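Local structure of DNA mismatch repair protein MutS (Thermus aquaticus, 1EWQ) at residues Q289-H294 against D528-L533; L276-T281 against A537-Y542; R557-E562 against T596-L601; G284-Q289 against L332-T337. The protein takes part in the repair of mismatched DNA, binding heteroduplex DNA and carrying a weak ATPase activity. One frame throughout, in Å; residues are numbered along the deposited sequence.

Contact 1. Residues Q289-H294 against D528-L533; sequences QSWLRH and DVYAAL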
# COMPACT_ATOMS: atom_id res chain seq x y z
N GLN C 289 21.80 -9.20 -13.06
CA GLN C 289 20.41 -9.60 -13.20
C GLN C 289 20.19 -10.25 -14.56
O GLN C 289 19.42 -11.21 -14.69
CB GLN C 289 19.48 -8.39 -13.03
CG GLN C 289 18.02 -8.78 -13.14
CD GLN C 289 17.09 -7.75 -12.54
OE1 GLN C 289 17.20 -6.56 -12.80
NE2 GLN C 289 16.14 -8.22 -11.73
N SER C 290 20.88 -9.73 -15.57
CA SER C 290 20.76 -10.26 -16.92
C SER C 290 21.26 -11.70 -16.99
O SER C 290 20.69 -12.54 -17.69
CB SER C 290 21.55 -9.39 -17.88
OG SER C 290 21.33 -9.79 -19.22
N TRP C 291 22.34 -11.98 -16.25
CA TRP C 291 22.94 -13.31 -16.20
C TRP C 291 22.00 -14.26 -15.48
O TRP C 291 21.82 -15.40 -15.90
CB TRP C 291 24.30 -13.27 -15.50
CG TRP C 291 25.40 -12.63 -16.32
CD1 TRP C 291 25.28 -12.02 -17.54
CD2 TRP C 291 26.79 -12.55 -15.98
NE1 TRP C 291 26.50 -11.57 -17.98
CE2 TRP C 291 27.45 -11.88 -17.04
CE3 TRP C 291 27.55 -12.98 -14.88
CZ2 TRP C 291 28.83 -11.63 -17.03
CZ3 TRP C 291 28.93 -12.74 -14.87
CH2 TRP C 291 29.55 -12.07 -15.95
N LEU C 292 21.40 -13.80 -14.39
CA LEU C 292 20.45 -14.64 -13.65
C LEU C 292 19.19 -14.89 -14.49
O LEU C 292 18.62 -15.97 -14.44
CB LEU C 292 20.07 -13.98 -12.33
CG LEU C 292 21.05 -14.13 -11.16
CD1 LEU C 292 20.63 -13.21 -10.02
CD2 LEU C 292 21.08 -15.58 -10.68
N ARG C 293 18.77 -13.89 -15.27
CA ARG C 293 17.58 -14.04 -16.11
C ARG C 293 17.76 -15.18 -17.12
O ARG C 293 16.84 -15.95 -17.39
CB ARG C 293 17.29 -12.73 -16.88
CG ARG C 293 15.81 -12.41 -17.06
CD ARG C 293 15.54 -11.48 -18.24
NE ARG C 293 16.37 -10.27 -18.26
CZ ARG C 293 16.44 -9.40 -17.27
NH1 ARG C 293 15.74 -9.60 -16.16
NH2 ARG C 293 17.20 -8.31 -17.39
N HIS C 294 18.97 -15.28 -17.69
CA HIS C 294 19.28 -16.30 -18.68
C HIS C 294 20.60 -17.02 -18.39
O HIS C 294 21.64 -16.65 -18.92
CB HIS C 294 19.37 -15.68 -20.07
CG HIS C 294 18.08 -15.09 -20.56
ND1 HIS C 294 17.14 -15.83 -21.24
CD2 HIS C 294 17.57 -13.85 -20.43
CE1 HIS C 294 16.10 -15.07 -21.51
NE2 HIS C 294 16.33 -13.87 -21.03
N ASP C 528 32.73 -5.44 -12.10
CA ASP C 528 31.94 -5.18 -10.89
C ASP C 528 31.28 -6.50 -10.47
O ASP C 528 31.28 -6.85 -9.28
CB ASP C 528 30.90 -4.08 -11.18
CG ASP C 528 30.04 -3.71 -9.95
OD1 ASP C 528 30.50 -3.89 -8.80
OD2 ASP C 528 28.90 -3.22 -10.14
N VAL C 529 30.75 -7.23 -11.44
CA VAL C 529 30.08 -8.50 -11.17
C VAL C 529 31.02 -9.60 -10.66
O VAL C 529 30.73 -10.27 -9.67
CB VAL C 529 29.33 -9.00 -12.42
CG1 VAL C 529 28.83 -10.42 -12.21
CG2 VAL C 529 28.13 -8.07 -12.69
N TYR C 530 32.15 -9.78 -11.33
CA TYR C 530 33.12 -10.79 -10.93
C TYR C 530 33.63 -10.52 -9.51
O TYR C 530 33.71 -11.44 -8.70
CB TYR C 530 34.29 -10.80 -11.91
CG TYR C 530 33.91 -11.26 -13.30
CD1 TYR C 530 34.40 -10.59 -14.43
CD2 TYR C 530 33.12 -12.39 -13.50
CE1 TYR C 530 34.11 -11.05 -15.71
CE2 TYR C 530 32.83 -12.86 -14.78
CZ TYR C 530 33.32 -12.19 -15.88
OH TYR C 530 33.05 -12.67 -17.15
N ALA C 531 33.98 -9.27 -9.22
CA ALA C 531 34.47 -8.93 -7.89
C ALA C 531 33.36 -9.13 -6.86
O ALA C 531 33.61 -9.57 -5.73
CB ALA C 531 34.97 -7.48 -7.87
N ALA C 532 32.13 -8.81 -7.25
CA ALA C 532 30.97 -8.96 -6.37
C ALA C 532 30.67 -10.43 -6.05
O ALA C 532 30.36 -10.77 -4.91
CB ALA C 532 29.75 -8.32 -7.01
N LEU C 533 30.74 -11.29 -7.06
CA LEU C 533 30.48 -12.71 -6.84
C LEU C 533 31.60 -13.30 -5.99
O LEU C 533 31.37 -14.23 -5.21
CB LEU C 533 30.38 -13.46 -8.18
CG LEU C 533 29.17 -13.09 -9.05
CD1 LEU C 533 29.24 -13.81 -10.39
CD2 LEU C 533 27.90 -13.47 -8.32
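W291 reaches from helix 282-293 to helix 514-540 with the far rim of its indole, and the closest approaches are made by two carbons there. CZ3 of W291 stands 3.5 Å from CG1 of V529, and CH2 of W291 lies 3.6 Å from CE2 of Y530. Y530 CE2 meets the indole at its edge, in the ring plane, whereas V529 CG1 comes in obliquely. That methyl faces the indole because CG1 is set anti to the backbone N (chi1 171°). The six-membered ring of W291 and the ring of Y530 form an oblique pair, with centroids 5.6 Å apart and planes at 51°.

The rest is looser: the side chain of L533 comes no nearer than 4.6 Å to 289-294. W291 stays partly exposed, while V529 and Y530 are buried. Outside the segments, R305 makes a cation-pi contact with W291, and Y530 OH is hydrogen-bonded to E526 OE2. With an alanine here, V529 CG1 and Y530 CE2 would probably face a gap and R305 would lose its aromatic mate. No hydrogen bond crosses the interface, whose 141 Å² of buried surface reflects apolar interhelical packing through one long aromatic side chain, within the helical domain III of MutS.

Contact 2. Residues L276-T281 against A537-Y542; sequences LDETRT and AVRYGY
E278 and R539 meet through complementary torsions: E278 CG lies beside its backbone N, anti to the carbonyl carbon (chi1 -55°), with an extended chain beyond, while R539 bends at chi3 (-71°), which turns NH1 toward the two carboxylate oxygens. A single nitrogen does the gripping. R539 NH1 stands 2.9 Å from E278 OE1 in a salt bridge and gives a weak hydrogen bond to E278 OE2 at 3.1 Å. The carboxylate lies at the edge of the guanidinium, its carbon near that plane, but the two planes are 36° apart, so this is not a coplanar bidentate pair using two guanidinium nitrogens.

E278 OE2 is 3.8 Å from Y540 OH, and a water closes that distance: it donates to E278 OE2 at 2.9 Å and accepts from Y540 OH at 3.0 Å. The carboxylate and ring planes are nearly perpendicular, and the water lies at the ring's edge, in its plane.

These partners sit at the end of helix 514-540, where the bond from Y542 N to A537 O (2.9 Å) and the positive phi of G541 are consistent with a Schellman motif. R557 adds hydrogen bonds to the carbonyls of Y540 and G541. The loop carrying E278 joins helix 272-276 to helix 282-293, and T281 N-caps the latter, its OG1 accepting from G284 N and also bonded to D528 OD2. R539 is exposed and touches a crystal neighbour, which may influence its conformation.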
# COMPACT_ATOMS: atom_id res chain seq x y z
N LEU C 276 22.75 -12.59 -3.38
CA LEU C 276 23.85 -12.69 -4.32
C LEU C 276 24.48 -11.35 -4.69
O LEU C 276 25.70 -11.25 -4.84
CB LEU C 276 23.36 -13.34 -5.62
CG LEU C 276 24.14 -14.50 -6.24
CD1 LEU C 276 23.90 -14.49 -7.76
CD2 LEU C 276 25.62 -14.38 -5.94
N ASP C 277 23.64 -10.33 -4.81
CA ASP C 277 24.09 -9.02 -5.24
C ASP C 277 24.81 -8.08 -4.27
O ASP C 277 24.20 -7.50 -3.38
CB ASP C 277 22.91 -8.28 -5.87
CG ASP C 277 23.31 -6.96 -6.46
OD1 ASP C 277 24.32 -6.93 -7.19
OD2 ASP C 277 22.62 -5.95 -6.20
N GLU C 278 26.11 -7.93 -4.49
CA GLU C 278 26.93 -7.03 -3.69
C GLU C 278 27.64 -6.12 -4.69
O GLU C 278 28.73 -5.60 -4.44
CB GLU C 278 27.97 -7.81 -2.88
CG GLU C 278 27.37 -8.89 -2.01
CD GLU C 278 28.28 -9.28 -0.86
OE1 GLU C 278 29.49 -8.97 -0.93
OE2 GLU C 278 27.78 -9.89 0.11
N THR C 279 26.98 -5.96 -5.83
CA THR C 279 27.49 -5.13 -6.91
C THR C 279 27.64 -3.67 -6.46
O THR C 279 26.88 -3.18 -5.64
CB THR C 279 26.55 -5.22 -8.13
OG1 THR C 279 27.15 -4.58 -9.25
CG2 THR C 279 25.23 -4.54 -7.84
N ARG C 280 28.64 -2.98 -7.01
CA ARG C 280 28.88 -1.59 -6.64
C ARG C 280 28.27 -0.55 -7.58
O ARG C 280 27.98 0.56 -7.17
CB ARG C 280 30.39 -1.36 -6.50
CG ARG C 280 30.96 -1.97 -5.22
CD ARG C 280 30.33 -1.29 -4.01
NE ARG C 280 30.53 -1.98 -2.74
CZ ARG C 280 31.58 -1.81 -1.94
NH1 ARG C 280 32.54 -0.95 -2.27
NH2 ARG C 280 31.65 -2.48 -0.79
N THR C 281 28.04 -0.93 -8.84
CA THR C 281 27.47 -0.00 -9.81
C THR C 281 26.13 -0.49 -10.38
O THR C 281 25.80 -1.67 -10.32
CB THR C 281 28.41 0.20 -10.98
OG1 THR C 281 28.54 -1.04 -11.69
CG2 THR C 281 29.78 0.63 -10.49
N ALA C 537 31.21 -15.02 -2.34
CA ALA C 537 31.82 -16.32 -2.17
C ALA C 537 32.72 -16.35 -0.92
O ALA C 537 32.69 -17.31 -0.14
CB ALA C 537 32.63 -16.68 -3.41
N VAL C 538 33.51 -15.30 -0.73
CA VAL C 538 34.41 -15.24 0.42
C VAL C 538 33.63 -15.07 1.72
O VAL C 538 33.91 -15.74 2.71
CB VAL C 538 35.44 -14.08 0.31
CG1 VAL C 538 36.26 -13.98 1.59
CG2 VAL C 538 36.37 -14.34 -0.85
N ARG C 539 32.64 -14.19 1.71
CA ARG C 539 31.83 -13.91 2.89
C ARG C 539 30.94 -15.05 3.40
O ARG C 539 30.77 -15.20 4.62
CB ARG C 539 30.96 -12.68 2.63
CG ARG C 539 29.93 -12.39 3.71
CD ARG C 539 29.34 -11.00 3.54
NE ARG C 539 30.33 -9.97 3.87
CZ ARG C 539 30.69 -8.97 3.08
NH1 ARG C 539 30.15 -8.83 1.87
NH2 ARG C 539 31.60 -8.10 3.49
N TYR C 540 30.39 -15.84 2.49
CA TYR C 540 29.48 -16.91 2.87
C TYR C 540 30.08 -18.29 2.70
O TYR C 540 29.40 -19.30 2.90
CB TYR C 540 28.19 -16.79 2.05
CG TYR C 540 27.50 -15.45 2.22
CD1 TYR C 540 26.96 -14.77 1.12
CD2 TYR C 540 27.39 -14.86 3.48
CE1 TYR C 540 26.34 -13.52 1.28
CE2 TYR C 540 26.77 -13.62 3.65
CZ TYR C 540 26.25 -12.96 2.55
OH TYR C 540 25.67 -11.72 2.73
N GLY C 541 31.36 -18.34 2.33
CA GLY C 541 32.03 -19.62 2.15
C GLY C 541 31.46 -20.50 1.05
O GLY C 541 30.98 -21.61 1.33
N TYR C 542 31.51 -20.01 -0.20
CA TYR C 542 31.03 -20.76 -1.37
C TYR C 542 32.22 -21.37 -2.08
O TYR C 542 33.36 -20.93 -1.92
CB TYR C 542 30.32 -19.85 -2.37
CG TYR C 542 29.00 -19.27 -1.96
CD1 TYR C 542 28.40 -19.60 -0.74
CD2 TYR C 542 28.32 -18.38 -2.80
CE1 TYR C 542 27.15 -19.07 -0.38
CE2 TYR C 542 27.08 -17.84 -2.45
CZ TYR C 542 26.51 -18.19 -1.24
OH TYR C 542 25.29 -17.65 -0.92
O HOH W 1 24.95 -10.23 0.25

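Contact 3. Residues R557-E562 against T596-L601; sequences RHPVVE and TALIAL
L598 presses a methyl onto the imidazole of H558, joining the loop after strand 551-556 to helix 589-603. This is the helix that follows the Walker A loop of the P-loop ATPase domain; the side chain of H558 lies about 8 Å from that of S590, a predicted ATP-binding residue.

A CH-pi contact joins them: L598 CD1 is 3.5 Å from the centroid of the H558 ring and 27° off its normal. V561 CG2 lies against the opposite face, so the imidazole is held between two methyls. Apolar packing continues where P559 CG sits 3.8 Å from L598 CD1. At the margin, I599 CD1 approaches R557 N at 4.3 Å.

No hydrogen bond crosses between the two segments. Within the loop, R557 NH1 makes a salt bridge to E562 OE1 at 3.0 Å, and the same guanidinium is also held by G541 O. A serine in place of H558 would probably open a gap between L598 CD1 and V561 CG2 and leave V560 N without its ring acceptor. That acceptor is H558 ND1, which takes the bond from V560 N at 3.0 Å with the donor 5° out of the ring plane.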
# COMPACT_ATOMS: atom_id res chain seq x y z
N ARG C 557 23.76 -26.16 0.81
CA ARG C 557 22.82 -25.44 1.65
C ARG C 557 22.03 -24.42 0.82
O ARG C 557 22.51 -23.96 -0.22
CB ARG C 557 23.56 -24.68 2.75
CG ARG C 557 24.96 -25.16 3.03
CD ARG C 557 25.81 -23.96 3.35
NE ARG C 557 27.11 -24.03 2.72
CZ ARG C 557 27.86 -22.97 2.44
NH1 ARG C 557 27.44 -21.75 2.73
NH2 ARG C 557 29.05 -23.15 1.90
N HIS C 558 20.84 -24.08 1.29
CA HIS C 558 20.00 -23.11 0.60
C HIS C 558 20.69 -21.76 0.86
O HIS C 558 20.77 -21.31 2.00
CB HIS C 558 18.59 -23.11 1.19
CG HIS C 558 17.61 -22.31 0.39
ND1 HIS C 558 17.76 -20.95 0.17
CD2 HIS C 558 16.46 -22.66 -0.23
CE1 HIS C 558 16.74 -20.51 -0.55
NE2 HIS C 558 15.94 -21.52 -0.81
N PRO C 559 21.20 -21.11 -0.20
CA PRO C 559 21.89 -19.82 -0.09
C PRO C 559 21.10 -18.69 0.57
O PRO C 559 21.69 -17.74 1.07
CB PRO C 559 22.27 -19.51 -1.53
CG PRO C 559 21.16 -20.17 -2.32
CD PRO C 559 21.02 -21.50 -1.61
N VAL C 560 19.78 -18.79 0.57
CA VAL C 560 18.96 -17.74 1.16
C VAL C 560 18.53 -18.07 2.59
O VAL C 560 18.65 -17.23 3.48
CB VAL C 560 17.71 -17.46 0.30
CG1 VAL C 560 16.88 -16.37 0.95
CG2 VAL C 560 18.14 -17.04 -1.10
N VAL C 561 18.03 -19.28 2.80
CA VAL C 561 17.60 -19.71 4.12
C VAL C 561 18.75 -19.65 5.12
O VAL C 561 18.58 -19.12 6.22
CB VAL C 561 17.06 -21.16 4.09
CG1 VAL C 561 16.78 -21.66 5.50
CG2 VAL C 561 15.80 -21.22 3.24
N GLU C 562 19.91 -20.17 4.75
CA GLU C 562 21.05 -20.15 5.66
C GLU C 562 21.44 -18.73 6.06
O GLU C 562 22.16 -18.53 7.03
CB GLU C 562 22.27 -20.84 5.02
CG GLU C 562 22.93 -20.05 3.89
CD GLU C 562 24.28 -20.63 3.49
OE1 GLU C 562 24.92 -20.12 2.54
OE2 GLU C 562 24.71 -21.61 4.15
N THR C 596 18.85 -27.31 -4.21
CA THR C 596 19.43 -28.02 -5.35
C THR C 596 19.31 -27.14 -6.60
O THR C 596 20.29 -26.96 -7.33
CB THR C 596 18.69 -29.34 -5.59
OG1 THR C 596 18.82 -30.17 -4.43
CG2 THR C 596 19.26 -30.07 -6.79
N ALA C 597 18.12 -26.60 -6.83
CA ALA C 597 17.89 -25.74 -7.99
C ALA C 597 18.74 -24.48 -7.90
O ALA C 597 19.30 -24.01 -8.90
CB ALA C 597 16.41 -25.37 -8.07
N LEU C 598 18.85 -23.91 -6.70
CA LEU C 598 19.64 -22.69 -6.55
C LEU C 598 21.12 -22.91 -6.79
O LEU C 598 21.78 -22.09 -7.44
CB LEU C 598 19.39 -22.06 -5.17
CG LEU C 598 17.97 -21.51 -5.04
CD1 LEU C 598 17.71 -21.06 -3.60
CD2 LEU C 598 17.78 -20.37 -6.03
N ILE C 599 21.66 -24.02 -6.30
CA ILE C 599 23.07 -24.31 -6.51
C ILE C 599 23.34 -24.42 -8.02
O ILE C 599 24.32 -23.87 -8.53
CB ILE C 599 23.48 -25.62 -5.80
CG1 ILE C 599 23.49 -25.39 -4.28
CG2 ILE C 599 24.84 -26.10 -6.30
CD1 ILE C 599 23.61 -26.68 -3.48
N ALA C 600 22.45 -25.13 -8.72
CA ALA C 600 22.55 -25.32 -10.17
C ALA C 600 22.40 -23.97 -10.87
O ALA C 600 23.12 -23.67 -11.83
CB ALA C 600 21.47 -26.28 -10.65
N LEU C 601 21.47 -23.16 -10.39
CA LEU C 601 21.24 -21.84 -10.97
C LEU C 601 22.48 -20.97 -10.84
O LEU C 601 22.89 -20.31 -11.80
CB LEU C 601 20.07 -21.15 -10.27
CG LEU C 601 19.71 -19.72 -10.67
CD1 LEU C 601 19.78 -19.53 -12.19
CD2 LEU C 601 18.31 -19.40 -10.15

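Contact 4. Residues G284-Q289 against L332-T337; sequences GRRLLQ and LERLAT
The guanidinium of R334 carries R286 NH1 over the centre of one face, 3.4 Å above its plane, while the guanidinium of R286 is met at its edge by E333 OE1 and a water. The two guanidinium planes are 35° apart, so a corner of one points onto the other and they do not lie flat together. R286 NH2 gives a hydrogen bond of 3.0 Å to E333 OE1, part of a salt bridge, with an N-H...O angle of 162°. The nitrogen lies on the anti side of that oxygen, 27° out of the carboxylate plane.

The water makes a second link, accepting from R286 NE at 2.8 Å and donating to E333 OE1 at 2.7 Å. OE1 therefore accepts from NH2 directly and from a water that itself accepts from NE, which probably limits the turning of the guanidinium. A bend at chi3 takes the R286 chain out of line and sets that edge against E333.

R286 NH1 and R334 NE are 3.6 Å apart, a nearness of like charges that is probably eased by E333 and by D331, whose OD2 forms a salt bridge with R286 NH1. R334 is held by S151 OG and the carbonyls of P128 and E130, and R286 NH1 also bonds R129 O. The contact joins helices 282-293 and 332-340 of domain III, with R334 reaching S151 in the turn between strands 143-149 and 154-160 of the domain II range, and L287 and L332 packing on helix 514-540.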
# COMPACT_ATOMS: atom_id res chain seq x y z
N GLY C 284 26.50 -2.89 -13.26
CA GLY C 284 26.88 -4.18 -12.72
C GLY C 284 25.67 -4.92 -12.17
O GLY C 284 25.49 -6.10 -12.44
N ARG C 285 24.83 -4.24 -11.40
CA ARG C 285 23.63 -4.89 -10.88
C ARG C 285 22.77 -5.38 -12.05
O ARG C 285 22.21 -6.47 -12.01
CB ARG C 285 22.80 -3.94 -10.02
CG ARG C 285 21.51 -4.58 -9.51
CD ARG C 285 20.75 -3.68 -8.54
NE ARG C 285 21.52 -3.42 -7.33
CZ ARG C 285 21.15 -2.60 -6.35
NH1 ARG C 285 20.00 -1.94 -6.42
NH2 ARG C 285 21.95 -2.42 -5.31
N ARG C 286 22.68 -4.55 -13.10
CA ARG C 286 21.90 -4.91 -14.28
C ARG C 286 22.50 -6.11 -15.01
O ARG C 286 21.78 -7.01 -15.44
CB ARG C 286 21.77 -3.72 -15.23
CG ARG C 286 20.81 -2.59 -14.73
CD ARG C 286 20.42 -1.63 -15.88
NE ARG C 286 21.57 -0.93 -16.44
CZ ARG C 286 22.04 0.22 -15.97
NH1 ARG C 286 21.44 0.81 -14.93
NH2 ARG C 286 23.12 0.77 -16.50
N LEU C 287 23.82 -6.13 -15.17
CA LEU C 287 24.48 -7.24 -15.83
C LEU C 287 24.25 -8.53 -15.04
O LEU C 287 23.94 -9.58 -15.62
CB LEU C 287 25.98 -7.00 -15.95
CG LEU C 287 26.74 -8.12 -16.67
CD1 LEU C 287 26.35 -8.10 -18.15
CD2 LEU C 287 28.25 -7.92 -16.51
N LEU C 288 24.39 -8.46 -13.71
CA LEU C 288 24.18 -9.65 -12.89
C LEU C 288 22.74 -10.13 -13.04
O LEU C 288 22.49 -11.32 -13.13
CB LEU C 288 24.49 -9.36 -11.41
CG LEU C 288 24.29 -10.54 -10.45
CD1 LEU C 288 24.93 -11.80 -11.03
CD2 LEU C 288 24.88 -10.21 -9.08
N GLN C 289 21.80 -9.20 -13.06
CA GLN C 289 20.41 -9.60 -13.20
C GLN C 289 20.19 -10.25 -14.56
O GLN C 289 19.42 -11.21 -14.69
CB GLN C 289 19.48 -8.39 -13.03
CG GLN C 289 18.02 -8.78 -13.14
CD GLN C 289 17.09 -7.75 -12.54
OE1 GLN C 289 17.20 -6.56 -12.80
NE2 GLN C 289 16.14 -8.22 -11.73
N LEU C 332 27.69 5.22 -16.08
CA LEU C 332 28.15 5.79 -17.34
C LEU C 332 27.36 5.39 -18.58
O LEU C 332 27.41 6.08 -19.61
CB LEU C 332 29.63 5.47 -17.54
CG LEU C 332 30.61 6.41 -16.81
CD1 LEU C 332 30.18 6.59 -15.36
CD2 LEU C 332 32.02 5.84 -16.91
N GLU C 333 26.63 4.29 -18.48
CA GLU C 333 25.81 3.83 -19.59
C GLU C 333 24.58 4.74 -19.73
O GLU C 333 24.26 5.19 -20.83
CB GLU C 333 25.41 2.37 -19.37
CG GLU C 333 24.36 1.85 -20.34
CD GLU C 333 24.17 0.35 -20.25
OE1 GLU C 333 24.18 -0.20 -19.13
OE2 GLU C 333 24.00 -0.29 -21.31
N ARG C 334 23.90 5.00 -18.62
CA ARG C 334 22.73 5.88 -18.66
C ARG C 334 23.15 7.34 -18.88
O ARG C 334 22.40 8.15 -19.42
CB ARG C 334 21.91 5.76 -17.37
CG ARG C 334 20.94 4.60 -17.42
CD ARG C 334 20.15 4.44 -16.15
NE ARG C 334 19.21 3.32 -16.27
CZ ARG C 334 18.59 2.74 -15.25
NH1 ARG C 334 18.82 3.15 -14.01
NH2 ARG C 334 17.74 1.75 -15.47
N LEU C 335 24.37 7.66 -18.46
CA LEU C 335 24.91 9.00 -18.61
C LEU C 335 25.21 9.22 -20.11
O LEU C 335 24.96 10.30 -20.66
CB LEU C 335 26.19 9.12 -17.77
CG LEU C 335 26.66 10.49 -17.30
CD1 LEU C 335 27.08 11.36 -18.48
CD2 LEU C 335 25.52 11.15 -16.53
N ALA C 336 25.73 8.19 -20.76
CA ALA C 336 26.03 8.26 -22.19
C ALA C 336 24.75 8.53 -22.99
O ALA C 336 24.73 9.37 -23.89
CB ALA C 336 26.67 6.96 -22.65
N THR C 337 23.68 7.81 -22.63
CA THR C 337 22.38 7.93 -23.29
C THR C 337 21.80 9.34 -23.14
O THR C 337 21.27 9.90 -24.11
CB THR C 337 21.35 6.92 -22.71
OG1 THR C 337 21.86 5.58 -22.84
CG2 THR C 337 20.02 7.02 -23.44
O HOH W 2 22.56 -2.31 -18.62

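Overall arrangement
Contacts 1 and 3 are buried and largely apolar across their interfaces, resting on an indole rim and on a methyl over an imidazole; contact 2 lies at the surface and contact 4 is partly buried, and both use an arginine-glutamate salt bridge, with a water bridging glutamate to tyrosine in contact 2 and glutamate to the same arginine in contact 4. Helix 282-293 serves contacts 1 and 4, which share Q289, and helix 514-540 serves contacts 1 and 2. D528 OD1 of contact 1 accepts from R280 N of contact 2, and D277 of contact 2 forms a salt bridge with R285 of contact 4. R557 bonds the helix end of contact 2 to the ATPase-domain loop of contact 3.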